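Local coordinates for outer membrane usher protein PapC (Escherichia coli, PDB 3L48) that serves as the C-terminal domain of the fimbrial usher that exports and assembles pilus subunits across the outer membrane, at residues A26-E31 / G37-E42. Sequence-based numbering, arbitrary orientation.
Sequences ASVTSE and GMVADE
Val39 and Ala26 meet through both backbone and side chain where the two arms of an antiparallel beta hairpin lie together. Val39 N donates to Ala26 O at 2.8 Å in a nearly straight bond (170° at the hydrogen), and Val28 N donates to Gly37 O at 2.9 Å. Between these two bonds Ser27 and Met38 form a non-hydrogen-bonded pair, their CA atoms 4.5 Å apart, while Val28 and Gly37 make the next, hydrogen-bonded pair. Ala26 O also receives a CA-H···O contact from Met38 CA at 3.3 Å.

The tight part is apolar and buried. Val39 CG2 reaches Ala26 CB at 3.7 Å and Val28 CG2 at 4.1 Å, and the two valine side chains cross at about a right angle. In Val39, CG1 is anti to the backbone N (chi1 -175°), a torsion that turns CG2 across to Ala26. Small alanine and branched valines suit this close interior fit, and Gly37, with no side chain, meets Val28 through its carbonyl alone.

The other face is looser and more open to solvent. The Met38 chain, bent at chi2 and chi3, rises off the sheet and leans across toward the partner strand, laying SD 3.7 Å from Ser27 CB, a flexible thioether resting on a short polar residue. Ser27 OG makes a weak hydrogen bond to Asn59, and a cobalt ion lies about 6 Å from this side chain.

In this Ig-like domain strand 35-38 is an outermost strand of a four-stranded antiparallel sheet. Strand 27-29 lies between it and strand 55-59, where Val28 packs on Leu56 and the Thr29 hydroxyl bonds to Ser57 and Asn59; strand 64-69 completes the sheet.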
# COMPACT_ATOMS: atom_id res chain seq x y z
N ALA A 26 0.59 -3.84 9.68
CA ALA A 26 1.28 -2.66 9.16
C ALA A 26 0.25 -1.65 8.66
O ALA A 26 -0.85 -2.02 8.25
CB ALA A 26 2.22 -3.07 8.03
N SER A 27 0.60 -0.37 8.69
CA SER A 27 -0.30 0.67 8.19
C SER A 27 0.15 1.20 6.84
O SER A 27 1.35 1.23 6.54
CB SER A 27 -0.42 1.81 9.20
OG SER A 27 0.82 2.47 9.36
N VAL A 28 -0.81 1.63 6.03
CA VAL A 28 -0.52 2.21 4.73
C VAL A 28 -1.01 3.65 4.72
O VAL A 28 -2.19 3.92 4.98
CB VAL A 28 -1.21 1.43 3.60
CG1 VAL A 28 -0.75 1.95 2.25
CG2 VAL A 28 -0.92 -0.05 3.73
N THR A 29 -0.12 4.58 4.42
CA THR A 29 -0.45 6.00 4.51
C THR A 29 -0.19 6.72 3.20
O THR A 29 0.72 6.37 2.44
CB THR A 29 0.36 6.69 5.63
OG1 THR A 29 1.75 6.48 5.41
CG2 THR A 29 -0.03 6.13 6.99
N SER A 30 -1.00 7.74 2.93
CA SER A 30 -0.88 8.54 1.72
C SER A 30 0.25 9.54 1.85
O SER A 30 0.80 9.74 2.94
CB SER A 30 -2.19 9.27 1.43
OG SER A 30 -2.48 10.21 2.45
N GLU A 31 0.61 10.18 0.74
CA GLU A 31 1.60 11.25 0.76
C GLU A 31 1.21 12.26 1.83
O GLU A 31 2.05 12.75 2.57
CB GLU A 31 1.67 11.94 -0.60
CG GLU A 31 1.96 11.02 -1.77
CD GLU A 31 1.97 11.75 -3.10
OE1 GLU A 31 1.24 12.76 -3.24
OE2 GLU A 31 2.71 11.33 -4.01
N GLY A 37 -5.49 2.42 4.98
CA GLY A 37 -5.77 1.03 5.26
C GLY A 37 -4.68 0.34 6.06
O GLY A 37 -3.63 0.92 6.33
N MET A 38 -4.94 -0.90 6.43
CA MET A 38 -4.02 -1.70 7.22
C MET A 38 -3.78 -3.02 6.52
O MET A 38 -4.68 -3.57 5.89
CB MET A 38 -4.62 -1.95 8.61
CG MET A 38 -5.06 -0.69 9.31
SD MET A 38 -3.67 0.22 9.97
CE MET A 38 -3.21 -0.87 11.32
N VAL A 39 -2.56 -3.54 6.63
CA VAL A 39 -2.22 -4.80 5.99
C VAL A 39 -2.78 -5.96 6.80
O VAL A 39 -2.57 -6.06 8.01
CB VAL A 39 -0.69 -4.98 5.87
CG1 VAL A 39 -0.36 -6.25 5.09
CG2 VAL A 39 -0.08 -3.76 5.19
N ALA A 40 -3.50 -6.85 6.13
CA ALA A 40 -4.00 -8.05 6.79
C ALA A 40 -3.04 -9.21 6.56
O ALA A 40 -1.82 -9.03 6.57
CB ALA A 40 -5.39 -8.39 6.28
N ASP A 41 -3.58 -10.40 6.36
CA ASP A 41 -2.73 -11.56 6.14
C ASP A 41 -2.29 -11.64 4.67
O ASP A 41 -2.94 -11.09 3.78
CB ASP A 41 -3.42 -12.85 6.58
CG ASP A 41 -4.84 -12.98 6.06
OD1 ASP A 41 -5.59 -11.98 6.12
OD2 ASP A 41 -5.20 -14.08 5.60
N GLU A 42 -1.18 -12.33 4.45
CA GLU A 42 -0.62 -12.52 3.11
C GLU A 42 -0.38 -11.23 2.32
O GLU A 42 -0.52 -11.19 1.11
CB GLU A 42 -1.51 -13.47 2.30
CG GLU A 42 -1.56 -14.90 2.85
CD GLU A 42 -0.20 -15.59 2.81
OE1 GLU A 42 0.64 -15.23 1.96
OE2 GLU A 42 0.03 -16.51 3.63